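BlEst2 (Bacillus licheniformis, PDB 6WPX) probably hydrolyses ester bonds as an esterase or lipase, and is captured here in its propeptide form, with a C-terminal domain that is autoinhibitory. Local coordinates at residues His54-Ser59 against Asn173-Ser178; Lys89-Asn94 against Gly182-Phe187; Gln391-Ala396 against Arg465-Ser470. All coordinates share one frame; numbering follows the deposited sequence.

Overall arrangement
From the N terminus, the chain first leaves strand 50-53 through the loop His-54-Ser-59 and then enters helix 91-109 at Lys-89-Asn-94. Both are met later by two helices that follow each other: Asn-173-Ser-178 closes contact 1 over 113 intervening residues, and Gly-182-Phe-187 closes contact 2 over 87. The two contacts therefore cross; their centres lie about 10 Å apart, and Ala-175 CB packs 3.2 Å from Lys-89 O. Contact 3 comes afterwards, in series, closing 68 intervening residues, mostly strand, and joining helix 389-397 to strand 462-473 in the C-terminal beta region. A probable hydrogen bond, Gly-182 N to Ser-470 OG at 3.0 Å, connects that strand to contact 2.

Contact 1 (His54-Ser59 against Asn173-Ser178); sequences HGLNGS and NDAVYS
The side-chain amides of Asn-57 and Asn-173 come together obliquely, planes 86° apart, near enough only for loose packing. A second flat group, the imidazole of His-54, shapes the loop from behind. One of its faces is roofed toward the rim by Gly-58 O and Ser-59 CA, while at the edge His-54 ND1 donates in the ring plane to a lone pair of Gly-55 O, 2.8 Å away. That carbonyl also accepts from Gly-58 N and so closes the type II turn Gly-55 to Gly-58. Leu-56, the second residue of the turn, points its CB toward helix 174-178 and makes the apolar part of the contact: with CG anti to the backbone N (chi1 174°), Leu-56 CD1 reaches Ala-175 CB at 3.6 Å and Val-176 CG2 at 3.9 Å.

Asn-173 does double duty. As N-cap of helix 174-178, it places Asn-173 OD1 2.9 Å from Val-176 N, in a nearly straight bond (172°) that satisfies a backbone N-H of the first helical turn. An alanine here would remove that acceptor, probably leaving Val-176 N without its cap and the start of the helix freer to fray. At the other end of the segment, Ser-178 OG donates to Ala-175 O, 2.7 Å away.

The His-Gly pair directly after a central strand is consistent with the oxyanion-hole loop of alpha/beta-hydrolase lipases. NE2 of His-54 is bonded to Leu-85 N, and the side chain of Asn-57 touches Glu-350 in the C-terminal beta region. The loop runs from strand 50-53 toward helix 69-75, with helix 174-178 packed against its turn and helix 181-191 following close behind.

Contact 2 (Lys89-Asn94 against Gly182-Phe187); sequences KDMQDN and GFMKSF
Met-91 sits between two phenylalanines, Phe-183 and Phe-187, in a paired Met-aromatic contact that joins two helices of the alpha/beta-hydrolase fold, 91-109 and 181-191. Its side chain is sharply folded. CG lies between the backbone N and the carbonyl carbon (chi1 73°), a rotamer that the body of a helix disfavours but that its first residue can adopt, because no earlier turn stands in the way. Two further bends, at chi2 and chi3, then steer the sulfur and methyl in among the rings.

The atoms of the chain share their partners. Met-91 SD arrives at the edge of Phe-183, near the ring plane and 5.1 Å from the ring centroid, and Met-91 CE lies 3.8 Å from Phe-183 CE1. Toward Phe-187 the sulfur of Met-91 is oblique, 4.7 Å from that centroid, while CE rests over one face and Met-91 CG touches Phe-187 CE1 at 3.5 Å. The phenylalanines are one helical turn apart, and each has its CG anti to the backbone N, which sends both rings from the same side of helix 181-191 toward the methionine.

Met-184 completes the cluster from between them in sequence. Its CB does not point straight at the other segment, but the chain is bent at chi2 and chi3, and this brings Met-184 SD to 3.4 Å from Met-91 CE. Ile-123 of helix 121-131 also touches Met-91, Met-184 and Phe-187, so three helices share one apolar core.

What fixes the start of helix 91-109 is its N-cap, Asp-90. Asp-90 OD1 accepts a weak, bent bond from Gln-92 N and a far straighter one from Asp-93 N, which meets the oxygen 3.1 Å away at an N-H to acceptor angle of 167°.

Contact 3 (Gln391-Ala396 against Arg465-Ser470); sequences QQIKNA and RTIIRS
Ile-393 meets strand 465-470 through two different branches. Ile-393 CD1 touches the aliphatic base of the arginine, 3.9 Å from Arg-465 CG, with the two side chains crossing at about a right angle. Ile-393 CG2 lies 4.2 Å from CD1 of Ile-467, and here the side chains run past each other in opposite directions. The division follows from the torsions of Ile-393: CG2 stands anti to the backbone N, whereas CG1 is anti to the carbonyl carbon, and a folded chi2 of -69° turns CD1 aside to the arginine. Ile-467 is straighter, its chi2 of 174° extending CD1 toward the helix.

The arginine is used in two parts. Its CG serves as apolar surface for Ile-393, while a bend at chi2 carries the guanidinium away to polar company: NH2 makes a salt bridge with Glu-308, and the group also forms a cation-pi contact with Phe-385. Glu-308 probably offsets the charge of this buried residue, and the Phe-385 ring adds a further favourable contact.

The arrangement is a helix laid against an antiparallel beta sheet in the C-terminal region. Helix 389-397 offers one residue per turn to the strand: Leu-389 reaches Arg-465, Ile-393 sits in the middle, and Val-397 touches Ile-467. Odd-numbered residues of the strand, Arg-465 and Ile-467, direct their CB atoms to the helix.

Thr-466, between them, looks the other way, with OG1 bonded to both Asp-452 OD1 and Ile-292 N. The strand itself is held by backbone bonds to strand 445-456, where Arg-465 pairs with Leu-453 and Ile-467 with Ile-451. On the helix side, Tyr-289 touches Ile-393 from a loop that leads into strand 290-297.

Contact 1 (His54-Ser59 against Asn173-Ser178)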
ATOM      1  N   HIS A  54       1.557   8.103 -14.319  1.00 15.47           N
ATOM      2  CA  HIS A  54       0.500   7.377 -13.609  1.00 14.33           C
ATOM      3  C   HIS A  54       1.068   6.325 -12.625  1.00 19.53           C
ATOM      4  O   HIS A  54       2.270   6.017 -12.628  1.00 17.60           O
ATOM      5  CB  HIS A  54      -0.443   6.688 -14.605  1.00 13.95           C
ATOM      6  CG  HIS A  54       0.238   5.578 -15.367  1.00 16.52           C
ATOM      7  ND1 HIS A  54       0.392   4.314 -14.824  1.00 16.97           N
ATOM      8  CD2 HIS A  54       0.827   5.606 -16.585  1.00 17.66           C
ATOM      9  CE1 HIS A  54       1.035   3.605 -15.744  1.00 17.63           C
ATOM     10  NE2 HIS A  54       1.324   4.350 -16.817  1.00 18.02           N
ATOM     11  N   GLY A  55       0.163   5.704 -11.884  1.00 17.54           N
ATOM     12  CA  GLY A  55       0.520   4.701 -10.897  1.00 16.73           C
ATOM     13  C   GLY A  55       0.120   3.300 -11.276  1.00 19.67           C
ATOM     14  O   GLY A  55      -0.177   2.994 -12.440  1.00 16.82           O
ATOM     15  N   LEU A  56       0.082   2.467 -10.255  1.00 16.09           N
ATOM     16  CA  LEU A  56      -0.255   1.065 -10.336  1.00 17.75           C
ATOM     17  C   LEU A  56      -1.565   0.811 -11.073  1.00 23.14           C
ATOM     18  O   LEU A  56      -2.581   1.415 -10.738  1.00 20.47           O
ATOM     19  CB  LEU A  56      -0.291   0.487  -8.912  1.00 16.57           C
ATOM     20  CG  LEU A  56      -0.772  -0.973  -8.802  1.00 21.74           C
ATOM     21  CD1 LEU A  56       0.222  -1.929  -9.399  1.00 21.39           C
ATOM     22  CD2 LEU A  56      -1.048  -1.334  -7.345  1.00 21.48           C
ATOM     23  N   ASN A  57      -1.520  -0.083 -12.079  1.00 23.42           N
ATOM     24  CA  ASN A  57      -2.651  -0.536 -12.893  1.00 24.46           C
ATOM     25  C   ASN A  57      -3.357   0.627 -13.631  1.00 27.89           C
ATOM     26  O   ASN A  57      -4.519   0.543 -14.019  1.00 27.59           O
ATOM     27  CB  ASN A  57      -3.619  -1.403 -12.057  1.00 28.19           C
ATOM     28  CG  ASN A  57      -3.013  -2.686 -11.477  1.00 61.06           C
ATOM     29  OD1 ASN A  57      -2.148  -3.372 -12.094  1.00 49.03           O
ATOM     30  ND2 ASN A  57      -3.505  -3.091 -10.311  1.00 50.25           N
ATOM     31  N   GLY A  58      -2.615   1.696 -13.872  1.00 24.38           N
ATOM     32  CA  GLY A  58      -3.182   2.863 -14.524  1.00 23.06           C
ATOM     33  C   GLY A  58      -2.575   3.141 -15.861  1.00 24.17           C
ATOM     34  O   GLY A  58      -1.778   2.350 -16.363  1.00 24.57           O
ATOM     35  N   SER A  59      -2.922   4.305 -16.418  1.00 19.60           N
ATOM     36  CA  SER A  59      -2.408   4.817 -17.672  1.00 19.18           C
ATOM     37  C   SER A  59      -2.487   6.327 -17.599  1.00 22.99           C
ATOM     38  O   SER A  59      -2.966   6.870 -16.603  1.00 23.02           O
ATOM     39  CB  SER A  59      -3.261   4.310 -18.834  1.00 22.70           C
ATOM     40  OG  SER A  59      -4.521   4.966 -18.843  1.00 22.74           O
ATOM     41  N   ASN A 173       1.115  -9.631  -9.700  1.00 26.72           N
ATOM     42  CA  ASN A 173       1.854  -9.327 -10.903  1.00 26.06           C
ATOM     43  C   ASN A 173       3.127  -8.670 -10.411  1.00 28.43           C
ATOM     44  O   ASN A 173       3.264  -8.424  -9.210  1.00 26.27           O
ATOM     45  CB  ASN A 173       1.044  -8.443 -11.874  1.00 25.87           C
ATOM     46  CG  ASN A 173       0.541  -7.141 -11.277  1.00 37.65           C
ATOM     47  OD1 ASN A 173       1.267  -6.414 -10.627  1.00 29.91           O
ATOM     48  ND2 ASN A 173      -0.705  -6.799 -11.512  1.00 25.09           N
ATOM     49  N   ASP A 174       4.061  -8.423 -11.326  1.00 24.62           N
ATOM     50  CA  ASP A 174       5.353  -7.853 -11.018  1.00 23.21           C
ATOM     51  C   ASP A 174       5.250  -6.495 -10.345  1.00 23.88           C
ATOM     52  O   ASP A 174       6.092  -6.217  -9.497  1.00 23.46           O
ATOM     53  CB  ASP A 174       6.173  -7.728 -12.293  1.00 24.35           C
ATOM     54  CG  ASP A 174       6.717  -9.032 -12.855  1.00 28.41           C
ATOM     55  OD1 ASP A 174       6.523 -10.084 -12.212  1.00 24.02           O
ATOM     56  OD2 ASP A 174       7.402  -8.984 -13.898  1.00 32.81           O
ATOM     57  N   ALA A 175       4.248  -5.656 -10.722  1.00 18.98           N
ATOM     58  CA  ALA A 175       4.060  -4.312 -10.152  1.00 17.98           C
ATOM     59  C   ALA A 175       3.668  -4.355  -8.704  1.00 23.82           C
ATOM     60  O   ALA A 175       4.368  -3.750  -7.899  1.00 24.18           O
ATOM     61  CB  ALA A 175       3.063  -3.492 -10.962  1.00 17.88           C
ATOM     62  N   VAL A 176       2.619  -5.129  -8.345  1.00 20.89           N
ATOM     63  CA  VAL A 176       2.153  -5.280  -6.952  1.00 20.52           C
ATOM     64  C   VAL A 176       3.245  -5.915  -6.079  1.00 23.40           C
ATOM     65  O   VAL A 176       3.475  -5.470  -4.959  1.00 23.40           O
ATOM     66  CB  VAL A 176       0.789  -6.040  -6.846  1.00 25.27           C
ATOM     67  CG1 VAL A 176       0.289  -6.078  -5.396  1.00 24.75           C
ATOM     68  CG2 VAL A 176      -0.272  -5.392  -7.749  1.00 25.18           C
ATOM     69  N   TYR A 177       3.916  -6.944  -6.608  1.00 20.31           N
ATOM     70  CA  TYR A 177       5.029  -7.650  -5.969  1.00 20.57           C
ATOM     71  C   TYR A 177       6.117  -6.660  -5.581  1.00 23.56           C
ATOM     72  O   TYR A 177       6.666  -6.775  -4.489  1.00 22.38           O
ATOM     73  CB  TYR A 177       5.623  -8.645  -6.976  1.00 21.13           C
ATOM     74  CG  TYR A 177       6.714  -9.526  -6.427  1.00 22.89           C
ATOM     75  CD1 TYR A 177       8.058  -9.169  -6.545  1.00 25.67           C
ATOM     76  CD2 TYR A 177       6.414 -10.765  -5.877  1.00 23.73           C
ATOM     77  CE1 TYR A 177       9.073 -10.021  -6.097  1.00 27.34           C
ATOM     78  CE2 TYR A 177       7.413 -11.612  -5.417  1.00 25.94           C
ATOM     79  CZ  TYR A 177       8.740 -11.250  -5.549  1.00 30.36           C
ATOM     80  OH  TYR A 177       9.679 -12.143  -5.106  1.00 27.87           O
ATOM     81  N   SER A 178       6.474  -5.730  -6.512  1.00 20.26           N
ATOM     82  CA  SER A 178       7.543  -4.750  -6.285  1.00 19.52           C
ATOM     83  C   SER A 178       7.167  -3.716  -5.226  1.00 22.21           C
ATOM     84  O   SER A 178       8.042  -3.003  -4.756  1.00 22.62           O
ATOM     85  CB  SER A 178       7.961  -4.065  -7.584  1.00 21.01           C
ATOM     86  OG  SER A 178       7.004  -3.119  -8.036  1.00 24.48           O
TER

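Contact 2 (Lys89-Asn94 against Gly182-Phe187)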
ATOM      1  N   LYS A  89       3.892  -3.991 -14.492  1.00 21.44           N
ATOM      2  CA  LYS A  89       5.327  -4.366 -14.433  1.00 20.77           C
ATOM      3  C   LYS A  89       6.030  -3.648 -13.286  1.00 22.88           C
ATOM      4  O   LYS A  89       5.510  -2.660 -12.807  1.00 20.38           O
ATOM      5  CB  LYS A  89       6.041  -4.182 -15.769  1.00 23.53           C
ATOM      6  CG  LYS A  89       5.363  -4.853 -16.952  1.00 41.43           C
ATOM      7  CD  LYS A  89       5.455  -6.350 -16.923  1.00 51.96           C
ATOM      8  CE  LYS A  89       5.000  -6.992 -18.211  1.00 66.51           C
ATOM      9  NZ  LYS A  89       6.021  -6.858 -19.282  1.00 76.12           N
ATOM     10  N   ASP A  90       7.233  -4.093 -12.949  1.00 20.83           N
ATOM     11  CA  ASP A  90       8.019  -3.511 -11.834  1.00 20.58           C
ATOM     12  C   ASP A  90       8.678  -2.162 -12.198  1.00 24.28           C
ATOM     13  O   ASP A  90       8.579  -1.740 -13.310  1.00 21.56           O
ATOM     14  CB  ASP A  90       8.934  -4.546 -11.177  1.00 23.75           C
ATOM     15  CG  ASP A  90      10.193  -4.899 -11.959  1.00 30.24           C
ATOM     16  OD1 ASP A  90      10.477  -4.217 -12.919  1.00 31.65           O
ATOM     17  OD2 ASP A  90      10.892  -5.816 -11.555  1.00 30.91           O
ATOM     18  N   MET A  91       9.353  -1.561 -11.219  1.00 22.01           N
ATOM     19  CA  MET A  91      10.015  -0.242 -11.362  1.00 21.30           C
ATOM     20  C   MET A  91      11.227  -0.363 -12.292  1.00 28.98           C
ATOM     21  O   MET A  91      11.639   0.649 -12.833  1.00 28.75           O
ATOM     22  CB  MET A  91      10.402   0.367 -10.012  1.00 21.93           C
ATOM     23  CG  MET A  91      11.565  -0.266  -9.313  1.00 25.32           C
ATOM     24  SD  MET A  91      11.223  -1.811  -8.473  1.00 28.13           S
ATOM     25  CE  MET A  91      10.459  -1.226  -6.969  1.00 24.31           C
ATOM     26  N   GLN A  92      11.759  -1.583 -12.455  1.00 28.21           N
ATOM     27  CA  GLN A  92      12.897  -1.782 -13.347  1.00 28.51           C
ATOM     28  C   GLN A  92      12.443  -1.657 -14.814  1.00 30.66           C
ATOM     29  O   GLN A  92      13.020  -0.878 -15.560  1.00 30.71           O
ATOM     30  CB  GLN A  92      13.597  -3.129 -13.071  1.00 30.87           C
ATOM     31  CG  GLN A  92      14.849  -3.345 -13.942  1.00 50.01           C
ATOM     32  CD  GLN A  92      15.713  -4.514 -13.513  1.00 69.23           C
ATOM     33  OE1 GLN A  92      15.237  -5.583 -13.119  1.00 64.31           O
ATOM     34  NE2 GLN A  92      17.016  -4.346 -13.624  1.00 65.10           N
ATOM     35  N   ASP A  93      11.397  -2.400 -15.206  1.00 27.63           N
ATOM     36  CA  ASP A  93      10.858  -2.352 -16.573  1.00 27.41           C
ATOM     37  C   ASP A  93      10.250  -0.996 -16.831  1.00 27.72           C
ATOM     38  O   ASP A  93      10.460  -0.429 -17.906  1.00 27.19           O
ATOM     39  CB  ASP A  93       9.811  -3.436 -16.795  1.00 29.21           C
ATOM     40  CG  ASP A  93      10.371  -4.845 -16.730  1.00 37.47           C
ATOM     41  OD1 ASP A  93      11.571  -5.028 -17.044  1.00 40.39           O
ATOM     42  OD2 ASP A  93       9.610  -5.758 -16.424  1.00 35.11           O
ATOM     43  N   ASN A  94       9.527  -0.459 -15.848  1.00 21.92           N
ATOM     44  CA  ASN A  94       8.937   0.872 -15.989  1.00 20.78           C
ATOM     45  C   ASN A  94       9.979   1.974 -16.009  1.00 26.83           C
ATOM     46  O   ASN A  94       9.865   2.891 -16.808  1.00 27.57           O
ATOM     47  CB  ASN A  94       7.850   1.116 -14.963  1.00 15.96           C
ATOM     48  CG  ASN A  94       6.524   0.603 -15.453  1.00 30.68           C
ATOM     49  OD1 ASN A  94       6.429   0.044 -16.548  1.00 29.47           O
ATOM     50  ND2 ASN A  94       5.470   0.815 -14.691  1.00 22.98           N
ATOM     51  N   GLY A 182       9.177  -5.158   2.093  1.00 22.35           N
ATOM     52  CA  GLY A 182      10.479  -5.820   2.144  1.00 23.85           C
ATOM     53  C   GLY A 182      11.264  -5.531   0.878  1.00 25.36           C
ATOM     54  O   GLY A 182      12.451  -5.217   0.937  1.00 25.18           O
ATOM     55  N   PHE A 183      10.587  -5.641  -0.283  1.00 21.08           N
ATOM     56  CA  PHE A 183      11.168  -5.384  -1.613  1.00 21.16           C
ATOM     57  C   PHE A 183      11.536  -3.902  -1.717  1.00 23.10           C
ATOM     58  O   PHE A 183      12.621  -3.573  -2.186  1.00 22.29           O
ATOM     59  CB  PHE A 183      10.131  -5.720  -2.704  1.00 23.00           C
ATOM     60  CG  PHE A 183      10.696  -5.832  -4.098  1.00 26.11           C
ATOM     61  CD1 PHE A 183      10.879  -4.701  -4.886  1.00 28.50           C
ATOM     62  CD2 PHE A 183      11.064  -7.072  -4.624  1.00 29.89           C
ATOM     63  CE1 PHE A 183      11.400  -4.808  -6.183  1.00 29.98           C
ATOM     64  CE2 PHE A 183      11.570  -7.177  -5.925  1.00 32.85           C
ATOM     65  CZ  PHE A 183      11.719  -6.040  -6.700  1.00 29.95           C
ATOM     66  N   MET A 184      10.640  -3.009  -1.268  1.00 15.99           N
ATOM     67  CA  MET A 184      10.933  -1.584  -1.308  1.00 16.38           C
ATOM     68  C   MET A 184      12.042  -1.199  -0.352  1.00 22.12           C
ATOM     69  O   MET A 184      12.787  -0.289  -0.676  1.00 22.40           O
ATOM     70  CB  MET A 184       9.669  -0.734  -1.114  1.00 16.73           C
ATOM     71  CG  MET A 184       8.749  -0.743  -2.346  1.00 17.81           C
ATOM     72  SD  MET A 184       9.550  -0.250  -3.889  1.00 21.00           S
ATOM     73  CE  MET A 184      10.119   1.398  -3.483  1.00 16.64           C
ATOM     74  N   LYS A 185      12.220  -1.923   0.786  1.00 20.50           N
ATOM     75  CA  LYS A 185      13.328  -1.626   1.715  1.00 21.41           C
ATOM     76  C   LYS A 185      14.668  -1.855   1.006  1.00 25.68           C
ATOM     77  O   LYS A 185      15.578  -1.036   1.117  1.00 26.67           O
ATOM     78  CB  LYS A 185      13.223  -2.463   3.005  1.00 24.03           C
ATOM     79  CG  LYS A 185      14.339  -2.205   4.035  1.00 32.00           C
ATOM     80  CD  LYS A 185      14.073  -0.990   4.898  1.00 40.80           C
ATOM     81  CE  LYS A 185      15.187  -0.688   5.875  1.00 48.19           C
ATOM     82  NZ  LYS A 185      15.086  -1.507   7.107  1.00 48.51           N
ATOM     83  N   SER A 186      14.753  -2.952   0.243  1.00 24.17           N
ATOM     84  CA  SER A 186      15.917  -3.312  -0.558  1.00 25.82           C
ATOM     85  C   SER A 186      16.091  -2.271  -1.693  1.00 28.83           C
ATOM     86  O   SER A 186      17.198  -1.785  -1.889  1.00 29.27           O
ATOM     87  CB  SER A 186      15.733  -4.709  -1.125  1.00 28.39           C
ATOM     88  OG  SER A 186      16.754  -5.062  -2.039  1.00 31.49           O
ATOM     89  N   PHE A 187      14.996  -1.887  -2.404  1.00 24.14           N
ATOM     90  CA  PHE A 187      15.061  -0.861  -3.456  1.00 24.95           C
ATOM     91  C   PHE A 187      15.605   0.440  -2.859  1.00 28.14           C
ATOM     92  O   PHE A 187      16.497   1.033  -3.446  1.00 28.21           O
ATOM     93  CB  PHE A 187      13.692  -0.621  -4.133  1.00 25.20           C
ATOM     94  CG  PHE A 187      13.741   0.437  -5.221  1.00 26.21           C
ATOM     95  CD1 PHE A 187      14.194   0.125  -6.503  1.00 29.20           C
ATOM     96  CD2 PHE A 187      13.380   1.756  -4.951  1.00 25.76           C
ATOM     97  CE1 PHE A 187      14.281   1.118  -7.494  1.00 29.00           C
ATOM     98  CE2 PHE A 187      13.475   2.743  -5.936  1.00 27.84           C
ATOM     99  CZ  PHE A 187      13.902   2.418  -7.204  1.00 26.70           C
TER

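Contact 3 (Gln391-Ala396 against Arg465-Ser470)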
ATOM      1  N   GLN A 391      -0.192  -2.497  22.881  1.00 37.22           N
ATOM      2  CA  GLN A 391       1.077  -2.284  23.620  1.00 38.77           C
ATOM      3  C   GLN A 391       1.596  -3.634  24.111  1.00 43.75           C
ATOM      4  O   GLN A 391       2.773  -3.904  23.949  1.00 45.29           O
ATOM      5  CB  GLN A 391       0.840  -1.318  24.775  1.00 41.84           C
ATOM      6  CG  GLN A 391       1.039   0.144  24.398  1.00 57.40           C
ATOM      7  CD  GLN A 391      -0.254   0.811  23.997  1.00 76.11           C
ATOM      8  OE1 GLN A 391      -1.254   0.749  24.710  1.00 72.19           O
ATOM      9  NE2 GLN A 391      -0.243   1.457  22.844  1.00 67.22           N
ATOM     10  N   GLN A 392       0.694  -4.460  24.622  1.00 38.66           N
ATOM     11  CA  GLN A 392       1.035  -5.773  25.175  1.00 37.97           C
ATOM     12  C   GLN A 392       1.472  -6.739  24.095  1.00 40.28           C
ATOM     13  O   GLN A 392       2.393  -7.520  24.335  1.00 39.69           O
ATOM     14  CB  GLN A 392      -0.110  -6.341  26.024  1.00 39.50           C
ATOM     15  CG  GLN A 392      -0.520  -5.442  27.212  1.00 49.07           C
ATOM     16  CD  GLN A 392       0.635  -4.949  28.080  1.00 60.21           C
ATOM     17  OE1 GLN A 392       1.508  -5.712  28.512  1.00 51.20           O
ATOM     18  NE2 GLN A 392       0.661  -3.653  28.350  1.00 51.27           N
ATOM     19  N   ILE A 393       0.818  -6.675  22.904  1.00 34.51           N
ATOM     20  CA  ILE A 393       1.155  -7.474  21.713  1.00 33.42           C
ATOM     21  C   ILE A 393       2.598  -7.130  21.332  1.00 38.78           C
ATOM     22  O   ILE A 393       3.435  -8.027  21.300  1.00 37.21           O
ATOM     23  CB  ILE A 393       0.177  -7.249  20.504  1.00 33.73           C
ATOM     24  CG1 ILE A 393      -1.310  -7.483  20.876  1.00 33.19           C
ATOM     25  CG2 ILE A 393       0.586  -8.087  19.267  1.00 33.40           C
ATOM     26  CD1 ILE A 393      -1.735  -8.928  21.190  1.00 33.60           C
ATOM     27  N   LYS A 394       2.890  -5.820  21.105  1.00 37.78           N
ATOM     28  CA  LYS A 394       4.231  -5.343  20.763  1.00 39.70           C
ATOM     29  C   LYS A 394       5.271  -5.863  21.771  1.00 50.00           C
ATOM     30  O   LYS A 394       6.282  -6.421  21.347  1.00 50.43           O
ATOM     31  CB  LYS A 394       4.265  -3.818  20.684  1.00 42.98           C
ATOM     32  CG  LYS A 394       5.367  -3.282  19.786  1.00 57.79           C
ATOM     33  CD  LYS A 394       5.409  -1.757  19.819  1.00 68.28           C
ATOM     34  CE  LYS A 394       6.570  -1.178  19.042  1.00 79.73           C
ATOM     35  NZ  LYS A 394       7.870  -1.364  19.744  1.00 90.89           N
ATOM     36  N   ASN A 395       4.974  -5.766  23.089  1.00 49.85           N
ATOM     37  CA  ASN A 395       5.847  -6.262  24.153  1.00 53.12           C
ATOM     38  C   ASN A 395       6.116  -7.759  24.058  1.00 59.61           C
ATOM     39  O   ASN A 395       7.254  -8.165  24.267  1.00 61.15           O
ATOM     40  CB  ASN A 395       5.291  -5.918  25.542  1.00 55.96           C
ATOM     41  CG  ASN A 395       5.377  -4.461  25.925  1.00 83.20           C
ATOM     42  OD1 ASN A 395       6.254  -3.706  25.477  1.00 75.15           O
ATOM     43  ND2 ASN A 395       4.478  -4.040  26.800  1.00 78.87           N
ATOM     44  N   ALA A 396       5.079  -8.579  23.742  1.00 55.89           N
ATOM     45  CA  ALA A 396       5.198 -10.038  23.660  1.00 56.05           C
ATOM     46  C   ALA A 396       6.018 -10.522  22.469  1.00 61.67           C
ATOM     47  O   ALA A 396       6.747 -11.497  22.603  1.00 63.14           O
ATOM     48  CB  ALA A 396       3.825 -10.692  23.669  1.00 55.53           C
ATOM     49  N   ARG A 465      -4.648 -12.013  17.362  1.00 20.25           N
ATOM     50  CA  ARG A 465      -4.092 -11.039  16.393  1.00 20.29           C
ATOM     51  C   ARG A 465      -3.280 -11.814  15.366  1.00 24.11           C
ATOM     52  O   ARG A 465      -2.815 -12.884  15.677  1.00 23.55           O
ATOM     53  CB  ARG A 465      -3.247  -9.923  17.009  1.00 18.67           C
ATOM     54  CG  ARG A 465      -3.988  -9.012  17.965  1.00 21.60           C
ATOM     55  CD  ARG A 465      -5.044  -8.134  17.359  1.00 17.25           C
ATOM     56  NE  ARG A 465      -5.412  -7.023  18.207  1.00 20.16           N
ATOM     57  CZ  ARG A 465      -6.275  -7.076  19.199  1.00 22.44           C
ATOM     58  NH1 ARG A 465      -6.897  -8.200  19.486  1.00 19.49           N
ATOM     59  NH2 ARG A 465      -6.529  -5.994  19.899  1.00 21.38           N
ATOM     60  N   THR A 466      -3.112 -11.218  14.208  1.00 19.00           N
ATOM     61  CA  THR A 466      -2.356 -11.772  13.094  1.00 18.78           C
ATOM     62  C   THR A 466      -1.354 -10.722  12.658  1.00 22.67           C
ATOM     63  O   THR A 466      -1.741  -9.621  12.265  1.00 21.38           O
ATOM     64  CB  THR A 466      -3.275 -12.140  11.933  1.00 17.72           C
ATOM     65  OG1 THR A 466      -4.430 -12.824  12.413  1.00 20.21           O
ATOM     66  CG2 THR A 466      -2.563 -12.988  10.907  1.00 15.34           C
ATOM     67  N   ILE A 467      -0.071 -11.064  12.735  1.00 19.93           N
ATOM     68  CA  ILE A 467       1.014 -10.169  12.342  1.00 20.14           C
ATOM     69  C   ILE A 467       1.530 -10.637  11.011  1.00 23.70           C
ATOM     70  O   ILE A 467       1.793 -11.820  10.839  1.00 23.55           O
ATOM     71  CB  ILE A 467       2.139 -10.142  13.421  1.00 25.19           C
ATOM     72  CG1 ILE A 467       1.548  -9.675  14.787  1.00 27.46           C
ATOM     73  CG2 ILE A 467       3.354  -9.258  12.974  1.00 25.32           C
ATOM     74  CD1 ILE A 467       2.479  -9.740  15.949  1.00 34.95           C
ATOM     75  N   ILE A 468       1.668  -9.705  10.061  1.00 20.63           N
ATOM     76  CA  ILE A 468       2.229  -9.979   8.743  1.00 20.38           C
ATOM     77  C   ILE A 468       3.574  -9.259   8.614  1.00 23.61           C
ATOM     78  O   ILE A 468       3.652  -8.047   8.801  1.00 20.49           O
ATOM     79  CB  ILE A 468       1.252  -9.602   7.598  1.00 22.67           C
ATOM     80  CG1 ILE A 468       0.035 -10.548   7.616  1.00 22.50           C
ATOM     81  CG2 ILE A 468       1.981  -9.607   6.213  1.00 23.39           C
ATOM     82  CD1 ILE A 468      -1.045 -10.123   6.758  1.00 31.36           C
ATOM     83  N   ARG A 469       4.620 -10.017   8.289  1.00 20.74           N
ATOM     84  CA  ARG A 469       5.964  -9.490   8.066  1.00 19.95           C
ATOM     85  C   ARG A 469       6.347  -9.729   6.611  1.00 21.39           C
ATOM     86  O   ARG A 469       6.092 -10.805   6.057  1.00 19.55           O
ATOM     87  CB  ARG A 469       6.979 -10.159   8.994  1.00 23.08           C
ATOM     88  CG  ARG A 469       6.732  -9.889  10.478  1.00 31.68           C
ATOM     89  CD  ARG A 469       7.702 -10.669  11.337  1.00 39.02           C
ATOM     90  NE  ARG A 469       9.075 -10.178  11.205  1.00 45.37           N
ATOM     91  CZ  ARG A 469      10.141 -10.785  11.715  1.00 57.90           C
ATOM     92  NH1 ARG A 469      10.009 -11.922  12.385  1.00 36.45           N
ATOM     93  NH2 ARG A 469      11.350 -10.263  11.553  1.00 43.90           N
ATOM     94  N   SER A 470       6.959  -8.717   6.009  1.00 16.93           N
ATOM     95  CA  SER A 470       7.446  -8.686   4.641  1.00 17.90           C
ATOM     96  C   SER A 470       8.951  -8.550   4.685  1.00 23.13           C
ATOM     97  O   SER A 470       9.461  -7.552   5.172  1.00 23.21           O
ATOM     98  CB  SER A 470       6.839  -7.501   3.894  1.00 16.44           C
ATOM     99  OG  SER A 470       7.277  -7.472   2.547  1.00 17.74           O
TER